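Local coordinates for protein beta-galactosidase (PDB 4MAD) that probably hydrolyses terminal non-reducing beta-D-galactose residues from beta-D-galactosides, as a family 35 glycoside hydrolase built on a (beta/alpha)8 barrel, at residues A[18-23]-A[195-200]; A[526-531]-A[564-569]; A[419-424]-A[429-434]; A[120-125]-A[138-143]. All blocks are in the same frame, centred on the assembly; numbering follows the deposited sequence.

Contact 1 (A[18-23]-A[195-200]); sequences LTYDDS and NELLFT
In Leu18 and Leu197 alike CG lies anti to the backbone N (chi1 -179° and 176°), and the two side chains then cross obliquely, with CD2 of Leu18 lying 3.8 Å from CD2 of Leu197. Tyr20 turns the other way: its CG sits between its backbone N and carbonyl carbon (chi1 63°), which brings the end of the ring nearer to Leu197. There CE2 of Tyr20 is 4.0 Å from CD1 of Leu197. This methyl lies at the ring edge, near the ring plane, so the approach is edge-on and not over a face. The two branches of Leu197 thus serve different partners, while its CB packs 3.7 Å from the carbonyl O of Leu18.

The evidence is of apolar packing between two different sheets. Strand 18-20 is an outer strand of a small antiparallel sheet, with Phe24 of strand 24-26 beside Leu18. Leu197 opens barrel strand 197-202 and bonds through its backbone to Leu166 of strand 163-167, while the Tyr20 ring meets Phe218 of strand 218-223, the next barrel strand.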
loop_
_atom_site.group_PDB
_atom_site.type_symbol
_atom_site.label_atom_id
_atom_site.label_comp_id
_atom_site.label_asym_id
_atom_site.label_seq_id
_atom_site.Cartn_x
_atom_site.Cartn_y
_atom_site.Cartn_z
ATOM N N LEU A 18 -15.647 4.417 -25.442
ATOM C CA LEU A 18 -15.526 2.983 -25.448
ATOM C C LEU A 18 -16.858 2.347 -25.198
ATOM O O LEU A 18 -17.473 2.625 -24.240
ATOM C CB LEU A 18 -14.570 2.505 -24.354
ATOM C CG LEU A 18 -14.334 1.004 -24.276
ATOM C CD1 LEU A 18 -13.507 0.503 -25.433
ATOM C CD2 LEU A 18 -13.729 0.588 -22.978
ATOM N N THR A 19 -17.255 1.468 -26.088
ATOM C CA THR A 19 -18.497 0.718 -25.936
ATOM C C THR A 19 -18.250 -0.711 -26.338
ATOM O O THR A 19 -17.163 -1.073 -26.612
ATOM C CB THR A 19 -19.635 1.250 -26.823
ATOM O OG1 THR A 19 -19.294 1.044 -28.175
ATOM C CG2 THR A 19 -19.839 2.669 -26.608
ATOM N N TYR A 20 -19.276 -1.519 -26.286
ATOM C CA TYR A 20 -19.151 -2.849 -26.796
ATOM C C TYR A 20 -20.390 -3.557 -27.216
ATOM O O TYR A 20 -21.416 -3.431 -26.609
ATOM C CB TYR A 20 -18.643 -3.832 -25.725
ATOM C CG TYR A 20 -19.536 -4.026 -24.555
ATOM C CD1 TYR A 20 -20.490 -5.018 -24.528
ATOM C CD2 TYR A 20 -19.424 -3.227 -23.468
ATOM C CE1 TYR A 20 -21.287 -5.194 -23.441
ATOM C CE2 TYR A 20 -20.236 -3.359 -22.407
ATOM C CZ TYR A 20 -21.167 -4.349 -22.397
ATOM O OH TYR A 20 -21.936 -4.486 -21.351
ATOM N N ASP A 21 -20.256 -4.341 -28.255
ATOM C CA ASP A 21 -21.330 -5.233 -28.510
ATOM C C ASP A 21 -21.191 -6.744 -28.519
ATOM O O ASP A 21 -21.816 -7.431 -27.754
ATOM C CB ASP A 21 -21.883 -5.115 -29.896
ATOM C CG ASP A 21 -20.836 -5.001 -30.918
ATOM O OD1 ASP A 21 -19.937 -5.846 -30.985
ATOM O OD2 ASP A 21 -20.935 -4.054 -31.690
ATOM N N ASP A 22 -20.206 -7.170 -29.300
ATOM C CA ASP A 22 -19.721 -8.519 -29.296
ATOM C C ASP A 22 -18.314 -8.300 -28.781
ATOM O O ASP A 22 -17.709 -9.160 -28.185
ATOM C CB ASP A 22 -19.614 -9.012 -30.718
ATOM C CG ASP A 22 -20.065 -10.395 -30.857
ATOM O OD1 ASP A 22 -21.261 -10.595 -31.068
ATOM O OD2 ASP A 22 -19.226 -11.299 -30.750
ATOM N N SER A 23 -17.801 -7.139 -29.111
ATOM C CA SER A 23 -16.438 -6.814 -28.877
ATOM C C SER A 23 -16.323 -5.353 -28.488
ATOM O O SER A 23 -17.232 -4.636 -28.713
ATOM C CB SER A 23 -15.678 -7.135 -30.135
ATOM O OG SER A 23 -15.336 -5.983 -30.787
ATOM N N ASN A 195 -20.397 9.523 -20.476
ATOM C CA ASN A 195 -20.800 8.256 -21.035
ATOM C C ASN A 195 -19.707 7.203 -21.045
ATOM O O ASN A 195 -19.770 6.317 -21.788
ATOM C CB ASN A 195 -21.374 8.407 -22.433
ATOM C CG ASN A 195 -20.420 9.009 -23.371
ATOM O OD1 ASN A 195 -19.265 9.090 -23.115
ATOM N ND2 ASN A 195 -20.910 9.424 -24.495
ATOM N N GLU A 196 -18.728 7.326 -20.191
ATOM C CA GLU A 196 -17.647 6.380 -20.130
ATOM C C GLU A 196 -18.164 5.019 -19.704
ATOM O O GLU A 196 -19.154 4.937 -19.079
ATOM C CB GLU A 196 -16.574 6.859 -19.162
ATOM C CG GLU A 196 -15.764 8.022 -19.625
ATOM C CD GLU A 196 -16.490 9.336 -19.615
ATOM O OE1 GLU A 196 -17.311 9.575 -18.771
ATOM O OE2 GLU A 196 -16.236 10.115 -20.493
ATOM N N LEU A 197 -17.494 3.970 -20.126
ATOM C CA LEU A 197 -17.914 2.643 -19.777
ATOM C C LEU A 197 -17.653 2.366 -18.283
ATOM O O LEU A 197 -16.588 2.564 -17.820
ATOM C CB LEU A 197 -17.203 1.606 -20.642
ATOM C CG LEU A 197 -17.519 0.180 -20.276
ATOM C CD1 LEU A 197 -18.930 -0.169 -20.348
ATOM C CD2 LEU A 197 -16.750 -0.757 -21.025
ATOM N N LEU A 198 -18.669 1.906 -17.577
ATOM C CA LEU A 198 -18.571 1.522 -16.182
ATOM C C LEU A 198 -18.553 0.020 -16.049
ATOM O O LEU A 198 -19.221 -0.634 -16.744
ATOM C CB LEU A 198 -19.773 2.041 -15.398
ATOM C CG LEU A 198 -19.966 3.537 -15.290
ATOM C CD1 LEU A 198 -21.001 3.918 -14.253
ATOM C CD2 LEU A 198 -18.721 4.229 -15.052
ATOM N N PHE A 199 -17.764 -0.520 -15.166
ATOM C CA PHE A 199 -17.664 -1.950 -15.119
ATOM C C PHE A 199 -17.296 -2.374 -13.723
ATOM O O PHE A 199 -16.857 -1.591 -13.009
ATOM C CB PHE A 199 -16.626 -2.440 -16.123
ATOM C CG PHE A 199 -15.251 -2.018 -15.801
ATOM C CD1 PHE A 199 -14.474 -2.747 -14.976
ATOM C CD2 PHE A 199 -14.725 -0.855 -16.312
ATOM C CE1 PHE A 199 -13.215 -2.330 -14.673
ATOM C CE2 PHE A 199 -13.447 -0.468 -16.014
ATOM C CZ PHE A 199 -12.719 -1.177 -15.203
ATOM N N THR A 200 -17.414 -3.653 -13.438
ATOM C CA THR A 200 -17.001 -4.271 -12.198
ATOM C C THR A 200 -15.981 -5.372 -12.483
ATOM O O THR A 200 -15.798 -5.765 -13.583
ATOM C CB THR A 200 -18.176 -4.920 -11.435
ATOM O OG1 THR A 200 -18.884 -5.802 -12.273
ATOM C CG2 THR A 200 -19.117 -3.818 -10.907
#

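Contact 2 (A[526-531]-A[564-569]); sequences ADTFID and PFLQEG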
loop_
_atom_site.group_PDB
_atom_site.type_symbol
_atom_site.label_atom_id
_atom_site.label_comp_id
_atom_site.label_asym_id
_atom_site.label_seq_id
_atom_site.Cartn_x
_atom_site.Cartn_y
_atom_site.Cartn_z
ATOM N N ALA A 526 21.727 9.608 -7.887
ATOM C CA ALA A 526 21.397 8.503 -8.755
ATOM C C ALA A 526 20.572 7.506 -7.933
ATOM O O ALA A 526 20.620 7.563 -6.758
ATOM C CB ALA A 526 22.591 7.854 -9.223
ATOM N N ASP A 527 19.841 6.609 -8.561
ATOM C CA ASP A 527 19.067 5.645 -7.812
ATOM C C ASP A 527 20.010 4.767 -7.044
ATOM O O ASP A 527 21.065 4.538 -7.443
ATOM C CB ASP A 527 18.216 4.760 -8.708
ATOM C CG ASP A 527 17.023 5.451 -9.295
ATOM O OD1 ASP A 527 16.704 6.565 -8.940
ATOM O OD2 ASP A 527 16.427 4.837 -10.147
ATOM N N THR A 528 19.582 4.326 -5.889
ATOM C CA THR A 528 20.411 3.524 -5.037
ATOM C C THR A 528 19.581 2.714 -4.052
ATOM O O THR A 528 18.414 2.903 -3.982
ATOM C CB THR A 528 21.485 4.350 -4.290
ATOM O OG1 THR A 528 22.408 3.506 -3.648
ATOM C CG2 THR A 528 20.857 5.225 -3.284
ATOM N N PHE A 529 20.236 1.826 -3.330
ATOM C CA PHE A 529 19.559 0.964 -2.393
ATOM C C PHE A 529 20.315 0.872 -1.087
ATOM O O PHE A 529 21.486 0.742 -1.093
ATOM C CB PHE A 529 19.371 -0.413 -2.975
ATOM C CG PHE A 529 18.779 -0.415 -4.362
ATOM C CD1 PHE A 529 17.437 -0.641 -4.569
ATOM C CD2 PHE A 529 19.561 -0.212 -5.483
ATOM C CE1 PHE A 529 16.915 -0.648 -5.789
ATOM C CE2 PHE A 529 19.001 -0.237 -6.711
ATOM C CZ PHE A 529 17.675 -0.431 -6.846
ATOM N N ILE A 530 19.597 0.938 0.017
ATOM C CA ILE A 530 20.189 0.802 1.315
ATOM C C ILE A 530 20.119 -0.638 1.838
ATOM O O ILE A 530 19.081 -1.162 1.987
ATOM C CB ILE A 530 19.496 1.715 2.359
ATOM C CG1 ILE A 530 19.493 3.154 1.918
ATOM C CG2 ILE A 530 20.195 1.629 3.636
ATOM C CD1 ILE A 530 18.876 4.102 2.904
ATOM N N ASP A 531 21.256 -1.224 2.131
ATOM C CA ASP A 531 21.343 -2.588 2.591
ATOM C C ASP A 531 21.213 -2.633 4.095
ATOM O O ASP A 531 22.043 -2.147 4.757
ATOM C CB ASP A 531 22.688 -3.174 2.247
ATOM C CG ASP A 531 22.950 -4.477 2.935
ATOM O OD1 ASP A 531 22.049 -5.158 3.351
ATOM O OD2 ASP A 531 24.115 -4.810 3.060
ATOM N N PRO A 564 15.425 11.262 -6.736
ATOM C CA PRO A 564 14.838 12.558 -6.375
ATOM C C PRO A 564 14.845 12.861 -4.894
ATOM O O PRO A 564 14.734 13.977 -4.524
ATOM C CB PRO A 564 13.441 12.437 -6.885
ATOM C CG PRO A 564 13.601 11.627 -8.109
ATOM C CD PRO A 564 14.586 10.584 -7.723
ATOM N N PHE A 565 14.906 11.820 -4.087
ATOM C CA PHE A 565 15.040 11.917 -2.671
ATOM C C PHE A 565 16.415 12.504 -2.245
ATOM O O PHE A 565 16.555 13.019 -1.194
ATOM C CB PHE A 565 14.803 10.559 -2.049
ATOM C CG PHE A 565 13.345 10.116 -2.020
ATOM C CD1 PHE A 565 12.345 10.868 -2.557
ATOM C CD2 PHE A 565 13.003 8.926 -1.443
ATOM C CE1 PHE A 565 11.071 10.440 -2.519
ATOM C CE2 PHE A 565 11.749 8.526 -1.394
ATOM C CZ PHE A 565 10.777 9.270 -1.944
ATOM N N LEU A 566 17.417 12.279 -3.071
ATOM C CA LEU A 566 18.782 12.752 -2.910
ATOM C C LEU A 566 19.082 14.150 -3.504
ATOM O O LEU A 566 18.358 14.646 -4.312
ATOM C CB LEU A 566 19.761 11.758 -3.518
ATOM C CG LEU A 566 19.853 10.346 -2.933
ATOM C CD1 LEU A 566 20.698 9.392 -3.700
ATOM C CD2 LEU A 566 20.269 10.419 -1.541
ATOM N N GLN A 567 20.161 14.735 -3.022
ATOM C CA GLN A 567 20.665 15.984 -3.526
ATOM C C GLN A 567 22.171 15.987 -3.548
ATOM O O GLN A 567 22.818 15.258 -2.842
ATOM C CB GLN A 567 20.150 17.159 -2.734
ATOM C CG GLN A 567 20.674 17.264 -1.348
ATOM C CD GLN A 567 19.844 18.222 -0.527
ATOM O OE1 GLN A 567 18.655 18.050 -0.406
ATOM N NE2 GLN A 567 20.454 19.223 0.004
ATOM N N GLU A 568 22.719 16.824 -4.406
ATOM C CA GLU A 568 24.154 16.948 -4.458
ATOM C C GLU A 568 24.627 17.490 -3.170
ATOM O O GLU A 568 24.060 18.372 -2.660
ATOM C CB GLU A 568 24.589 17.874 -5.587
ATOM C CG GLU A 568 24.788 17.110 -6.869
ATOM C CD GLU A 568 24.761 17.967 -8.123
ATOM O OE1 GLU A 568 25.091 19.157 -8.044
ATOM O OE2 GLU A 568 24.419 17.417 -9.185
ATOM N N GLY A 569 25.724 16.982 -2.680
ATOM C CA GLY A 569 26.188 17.429 -1.387
ATOM C C GLY A 569 25.825 16.506 -0.261
ATOM O O GLY A 569 25.768 15.339 -0.450
#
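Leu566 reaches from the loop between strands 558-561 and 569-577 to Ala526 and Thr528, within the galactose-binding-like all-beta domain of this family 35 enzyme. Its side chain can be followed outward. CB leaves the backbone toward segment 526-531 but stops 5.4 Å from the carbonyl O of Ala526. CG stands anti to its own carbonyl carbon (chi1 -63°) and is still 4.8 Å from that oxygen. The chain then divides. CD2 remains 5.5 Å from CG2 of Thr528, whereas CD1 makes both close approaches: 3.6 Å to the carbonyl O of Ala526 and 4.2 Å to CG2 of Thr528. The contact is therefore one methyl set against a backbone carbonyl and a second methyl, with van der Waals packing and no polar pairing between the segments.

Thr528 offers carbon here, its hydroxyl being engaged elsewhere. OG1 is anti to the backbone N (chi1 -170°) and has the carbonyl oxygens of Arg354 and Val588 as hydrogen-bond partners, which its single proton must share, and this probably holds the rotation that leaves CG2 as the branch facing Leu566. The neighbouring Asp527 ties the same corner together: OD1 accepts from Ala563 N and is bonded to Tyr47 OH, the latter from the barrel region, and OD2 forms a salt bridge with Lys353.

All three touching residues are buried. The Thr528 and Leu566 side chains cross at about a right angle, and CD1 of Leu566 meets the Ala526 oxygen from its outer side, the angle at O from C to CD1 being about 152°.

Contact 3 (A[419-424]-A[429-434]); sequences RGQVYV and VGIVER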
loop_
_atom_site.group_PDB
_atom_site.type_symbol
_atom_site.label_atom_id
_atom_site.label_comp_id
_atom_site.label_asym_id
_atom_site.label_seq_id
_atom_site.Cartn_x
_atom_site.Cartn_y
_atom_site.Cartn_z
ATOM N N ARG A 419 2.173 -5.002 17.137
ATOM C CA ARG A 419 3.388 -5.371 17.813
ATOM C C ARG A 419 3.741 -4.321 18.847
ATOM O O ARG A 419 3.598 -3.161 18.618
ATOM C CB ARG A 419 4.514 -5.441 16.826
ATOM C CG ARG A 419 5.663 -6.264 17.237
ATOM C CD ARG A 419 6.577 -6.467 16.052
ATOM N NE ARG A 419 7.733 -7.293 16.323
ATOM C CZ ARG A 419 8.910 -6.844 16.731
ATOM N NH1 ARG A 419 9.131 -5.576 16.982
ATOM N NH2 ARG A 419 9.888 -7.676 16.902
ATOM N N GLY A 420 4.223 -4.762 19.974
ATOM C CA GLY A 420 4.663 -3.792 20.926
ATOM C C GLY A 420 5.816 -4.210 21.787
ATOM O O GLY A 420 5.969 -5.360 22.072
ATOM N N GLN A 421 6.557 -3.220 22.222
ATOM C CA GLN A 421 7.671 -3.379 23.101
ATOM C C GLN A 421 7.316 -2.797 24.465
ATOM O O GLN A 421 6.884 -1.707 24.558
ATOM C CB GLN A 421 8.863 -2.642 22.550
ATOM C CG GLN A 421 9.381 -3.188 21.238
ATOM C CD GLN A 421 10.338 -2.205 20.513
ATOM O OE1 GLN A 421 9.936 -1.418 19.711
ATOM N NE2 GLN A 421 11.585 -2.285 20.840
ATOM N N VAL A 422 7.492 -3.606 25.489
ATOM C CA VAL A 422 7.085 -3.297 26.807
ATOM C C VAL A 422 8.273 -2.983 27.734
ATOM O O VAL A 422 9.208 -3.660 27.755
ATOM C CB VAL A 422 6.275 -4.465 27.402
ATOM C CG1 VAL A 422 5.725 -4.127 28.713
ATOM C CG2 VAL A 422 5.213 -4.852 26.491
ATOM N N TYR A 423 8.120 -1.909 28.489
ATOM C CA TYR A 423 9.078 -1.381 29.426
ATOM C C TYR A 423 8.415 -1.110 30.780
ATOM O O TYR A 423 7.338 -0.572 30.829
ATOM C CB TYR A 423 9.712 -0.082 28.906
ATOM C CG TYR A 423 10.271 -0.245 27.496
ATOM C CD1 TYR A 423 11.588 -0.581 27.286
ATOM C CD2 TYR A 423 9.458 -0.139 26.394
ATOM C CE1 TYR A 423 12.072 -0.776 26.018
ATOM C CE2 TYR A 423 9.933 -0.306 25.140
ATOM C CZ TYR A 423 11.239 -0.637 24.949
ATOM O OH TYR A 423 11.680 -0.819 23.700
ATOM N N VAL A 424 9.116 -1.475 31.834
ATOM C CA VAL A 424 8.688 -1.202 33.173
ATOM C C VAL A 424 9.835 -0.460 33.872
ATOM O O VAL A 424 10.903 -0.949 33.934
ATOM C CB VAL A 424 8.392 -2.506 33.921
ATOM C CG1 VAL A 424 8.246 -2.242 35.335
ATOM C CG2 VAL A 424 7.165 -3.168 33.379
ATOM N N VAL A 429 11.163 -5.304 29.077
ATOM C CA VAL A 429 10.664 -6.567 29.513
ATOM C C VAL A 429 10.278 -7.530 28.378
ATOM O O VAL A 429 10.333 -8.713 28.560
ATOM C CB VAL A 429 9.436 -6.380 30.421
ATOM C CG1 VAL A 429 9.822 -5.646 31.696
ATOM C CG2 VAL A 429 8.335 -5.636 29.682
ATOM N N GLY A 430 9.987 -7.068 27.233
ATOM C CA GLY A 430 9.714 -7.961 26.134
ATOM C C GLY A 430 8.800 -7.416 25.079
ATOM O O GLY A 430 8.503 -6.277 25.076
ATOM N N ILE A 431 8.360 -8.283 24.183
ATOM C CA ILE A 431 7.440 -7.870 23.151
ATOM C C ILE A 431 6.156 -8.660 23.223
ATOM O O ILE A 431 6.155 -9.789 23.597
ATOM C CB ILE A 431 7.989 -8.072 21.758
ATOM C CG1 ILE A 431 8.351 -9.499 21.575
ATOM C CG2 ILE A 431 9.205 -7.284 21.535
ATOM C CD1 ILE A 431 9.234 -9.707 20.395
ATOM N N VAL A 432 5.073 -8.003 22.887
ATOM C CA VAL A 432 3.821 -8.634 22.609
ATOM C C VAL A 432 3.503 -8.533 21.105
ATOM O O VAL A 432 3.748 -7.548 20.496
ATOM C CB VAL A 432 2.685 -8.005 23.408
ATOM C CG1 VAL A 432 2.797 -8.375 24.870
ATOM C CG2 VAL A 432 2.709 -6.560 23.278
ATOM N N GLU A 433 2.936 -9.587 20.577
ATOM C CA GLU A 433 2.682 -9.714 19.168
ATOM C C GLU A 433 1.249 -10.137 18.923
ATOM O O GLU A 433 0.678 -10.852 19.674
ATOM C CB GLU A 433 3.630 -10.736 18.570
ATOM C CG GLU A 433 5.080 -10.336 18.637
ATOM C CD GLU A 433 5.941 -10.982 17.548
ATOM O OE1 GLU A 433 6.326 -12.104 17.772
ATOM O OE2 GLU A 433 6.235 -10.365 16.499
ATOM N N ARG A 434 0.710 -9.683 17.805
ATOM C CA ARG A 434 -0.680 -9.985 17.478
ATOM C C ARG A 434 -0.943 -11.466 17.326
ATOM O O ARG A 434 -1.969 -11.933 17.670
ATOM C CB ARG A 434 -1.103 -9.263 16.198
ATOM C CG ARG A 434 -2.495 -9.447 15.774
ATOM C CD ARG A 434 -2.980 -8.351 14.886
ATOM N NE ARG A 434 -4.303 -8.588 14.384
ATOM C CZ ARG A 434 -5.010 -7.711 13.728
ATOM N NH1 ARG A 434 -4.508 -6.542 13.448
ATOM N NH2 ARG A 434 -6.211 -8.007 13.308
#
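Gly420 and Val432 form the tight part of this antiparallel pairing: Gly420 N donates to Val432 O and Val432 N to Gly420 O, both at 2.9 Å. Two residues on, Val422 N reaches Gly430 O at 2.9 Å, almost straight at hydrogen (171°). Ile431 CA adds a CA-H...O contact to Gly420 O of 3.1 Å. On the face carrying Val422 and Val432, Leu441 of strand 440-445 covers the valines.

The opposite face, with Arg419, Gln421, Ile431 and Glu433, is held more loosely. Arg419 and Glu433 run side by side, yet their guanidinium and carboxylate planes stand 82° apart. NE of Arg419 makes a weak hydrogen bond, part of a salt bridge, to OE2 of Glu433 at 3.4 Å, the oxygen coming to the guanidinium edge near its plane. The extended arginine also lays NH2 4.1 Å from Ile431 CD1, and NH1 bonds to His579 NE2. With a leucine in place of Arg419, the partly exposed Glu433 would probably lose its charged mate on this face and His579 this partner.

Val429 and Gly430 both face Val422, a classic beta bulge in a beta hairpin, whose second strand, 427-433, forms the edge of an antiparallel sheet.

Contact 4 (A[120-125]-A[138-143]); sequences YWLLTV and LEKVDA
Leu122 O accepts from Val125 N at 3.1 Å, and this bond closes the turn that carries both side chains, which lie alongside Lys140 of helix 135-152. Lys140 carries the whole contact with its aliphatic chain, which bends at chi2 (-46°) and gives successive carbons to successive partners. CG lies 4.1 Å from CD2 of Leu122, the two side chains sliding past each other in opposite directions. CD comes to 4.0 Å from CZ3 of Trp121, in the plane of the indole at its edge, so the approach is not over a ring face. CE then reaches CG2 of Val125 at 3.9 Å, with Val125 CG1 only slightly farther, at 4.1 Å.

The polar ends look elsewhere. NZ of Lys140 makes a salt bridge with Glu76, and NE1 of Trp121 is hydrogen-bonded to the carbonyl O of Glu73, so the two polar ends have partners three residues apart in the chain. Trp69 of helix 69-72 packs on both Leu122 and Lys140.

Replacing Lys140 by an alanine would remove every carbon beyond CB, and is likely to leave Glu76 without this counter-charge and the indole edge and Val125 methyls without their neighbour.

In topology this is a beta-alpha loop of the (beta/alpha)8 barrel, folded back against the helix it leads into: residues 120-125, in a 3-10 turn and loop, follow strand 100-104, and helix 135-152 precedes strand 163-167.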
loop_
_atom_site.group_PDB
_atom_site.type_symbol
_atom_site.label_atom_id
_atom_site.label_comp_id
_atom_site.label_asym_id
_atom_site.label_seq_id
_atom_site.Cartn_x
_atom_site.Cartn_y
_atom_site.Cartn_z
ATOM N N TYR A 120 -7.976 6.348 7.673
ATOM C CA TYR A 120 -7.952 5.764 8.998
ATOM C C TYR A 120 -9.183 6.276 9.738
ATOM O O TYR A 120 -9.718 5.612 10.530
ATOM C CB TYR A 120 -6.679 6.125 9.755
ATOM C CG TYR A 120 -6.747 7.482 10.335
ATOM C CD1 TYR A 120 -7.066 7.666 11.653
ATOM C CD2 TYR A 120 -6.554 8.595 9.572
ATOM C CE1 TYR A 120 -7.163 8.908 12.188
ATOM C CE2 TYR A 120 -6.658 9.849 10.128
ATOM C CZ TYR A 120 -6.967 9.994 11.438
ATOM O OH TYR A 120 -7.064 11.236 11.942
ATOM N N TRP A 121 -9.587 7.481 9.420
ATOM C CA TRP A 121 -10.649 8.160 10.123
ATOM C C TRP A 121 -12.046 7.621 9.927
ATOM O O TRP A 121 -12.919 8.019 10.642
ATOM C CB TRP A 121 -10.606 9.684 9.980
ATOM C CG TRP A 121 -10.662 10.147 8.668
ATOM C CD1 TRP A 121 -9.639 10.468 7.929
ATOM C CD2 TRP A 121 -11.808 10.314 7.873
ATOM N NE1 TRP A 121 -10.025 10.852 6.714
ATOM C CE2 TRP A 121 -11.378 10.764 6.640
ATOM C CE3 TRP A 121 -13.157 10.142 8.086
ATOM C CZ2 TRP A 121 -12.246 11.045 5.616
ATOM C CZ3 TRP A 121 -14.005 10.396 7.090
ATOM C CH2 TRP A 121 -13.560 10.839 5.849
ATOM N N LEU A 122 -12.229 6.739 8.964
ATOM C CA LEU A 122 -13.474 6.046 8.870
ATOM C C LEU A 122 -13.712 5.267 10.150
ATOM O O LEU A 122 -14.804 5.115 10.571
ATOM C CB LEU A 122 -13.507 5.090 7.688
ATOM C CG LEU A 122 -13.523 5.760 6.324
ATOM C CD1 LEU A 122 -13.657 4.821 5.130
ATOM C CD2 LEU A 122 -14.483 6.842 6.266
ATOM N N LEU A 123 -12.660 4.761 10.737
ATOM C CA LEU A 123 -12.809 3.877 11.873
ATOM C C LEU A 123 -13.523 4.532 13.082
ATOM O O LEU A 123 -14.035 3.852 13.925
ATOM C CB LEU A 123 -11.492 3.259 12.272
ATOM C CG LEU A 123 -11.052 2.137 11.353
ATOM C CD1 LEU A 123 -9.616 1.860 11.485
ATOM C CD2 LEU A 123 -11.838 0.910 11.565
ATOM N N THR A 124 -13.529 5.837 13.143
ATOM C CA THR A 124 -14.106 6.515 14.287
ATOM C C THR A 124 -15.462 7.176 13.984
ATOM O O THR A 124 -15.966 7.921 14.762
ATOM C CB THR A 124 -13.129 7.496 14.892
ATOM O OG1 THR A 124 -12.790 8.487 13.938
ATOM C CG2 THR A 124 -11.897 6.750 15.335
ATOM N N VAL A 125 -16.013 6.865 12.816
ATOM C CA VAL A 125 -17.305 7.387 12.472
ATOM C C VAL A 125 -18.366 6.566 13.195
ATOM O O VAL A 125 -18.443 5.405 13.019
ATOM C CB VAL A 125 -17.561 7.341 10.956
ATOM C CG1 VAL A 125 -18.883 7.886 10.675
ATOM C CG2 VAL A 125 -16.547 8.110 10.242
ATOM N N LEU A 138 -21.801 6.000 3.387
ATOM C CA LEU A 138 -22.082 6.636 2.094
ATOM C C LEU A 138 -21.888 8.154 2.075
ATOM O O LEU A 138 -21.517 8.716 1.089
ATOM C CB LEU A 138 -23.458 6.243 1.583
ATOM C CG LEU A 138 -23.614 4.754 1.324
ATOM C CD1 LEU A 138 -24.984 4.332 0.859
ATOM C CD2 LEU A 138 -22.627 4.352 0.331
ATOM N N GLU A 139 -22.172 8.786 3.199
ATOM C CA GLU A 139 -22.003 10.199 3.300
ATOM C C GLU A 139 -20.540 10.567 3.093
ATOM O O GLU A 139 -20.254 11.530 2.513
ATOM C CB GLU A 139 -22.413 10.690 4.672
ATOM C CG GLU A 139 -23.893 10.636 4.915
ATOM C CD GLU A 139 -24.347 11.378 6.173
ATOM O OE1 GLU A 139 -23.504 11.902 6.906
ATOM O OE2 GLU A 139 -25.576 11.410 6.422
ATOM N N LYS A 140 -19.655 9.789 3.668
ATOM C CA LYS A 140 -18.232 10.013 3.500
ATOM C C LYS A 140 -17.779 9.786 2.047
ATOM O O LYS A 140 -17.066 10.543 1.498
ATOM C CB LYS A 140 -17.421 9.142 4.467
ATOM C CG LYS A 140 -17.760 9.313 5.926
ATOM C CD LYS A 140 -17.877 10.716 6.356
ATOM C CE LYS A 140 -18.025 10.800 7.873
ATOM N NZ LYS A 140 -18.459 12.078 8.310
ATOM N N VAL A 141 -18.255 8.723 1.450
ATOM C CA VAL A 141 -17.908 8.398 0.090
ATOM C C VAL A 141 -18.375 9.529 -0.860
ATOM O O VAL A 141 -17.732 9.863 -1.784
ATOM C CB VAL A 141 -18.579 7.101 -0.317
ATOM C CG1 VAL A 141 -18.485 6.829 -1.740
ATOM C CG2 VAL A 141 -18.066 5.952 0.495
ATOM N N ASP A 142 -19.559 10.036 -0.593
ATOM C CA ASP A 142 -20.153 11.022 -1.443
ATOM C C ASP A 142 -19.350 12.296 -1.424
ATOM O O ASP A 142 -19.154 12.947 -2.419
ATOM C CB ASP A 142 -21.614 11.271 -1.056
ATOM C CG ASP A 142 -22.591 10.330 -1.754
ATOM O OD1 ASP A 142 -22.258 9.771 -2.779
ATOM O OD2 ASP A 142 -23.694 10.142 -1.267
ATOM N N ALA A 143 -18.924 12.674 -0.252
ATOM C CA ALA A 143 -18.182 13.891 -0.111
ATOM C C ALA A 143 -16.853 13.786 -0.793
ATOM O O ALA A 143 -16.422 14.693 -1.435
ATOM C CB ALA A 143 -18.015 14.235 1.271
#

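How the contacts relate
Contacts 1 and 4 belong to the barrel region, and along the chain contact 4 falls between the two segments of contact 1, although their nearest atoms are about 13 Å apart. Contacts 3 and 2 lie in the two all-beta domains that follow, about 34 Å apart between centres. Contact 4 comes closest to another contact, about 10 Å between nearest atoms from contact 3, while contacts 1 and 3, on opposite sides of the chain's centre, have centres about 53 Å apart. All four lie away from the predicted catalytic Glu171 and Glu247 and from both bound 2-(2-methoxyethoxy)ethanol molecules, although Glu112, which lines one of those pockets, precedes segment 120-125 in the chain.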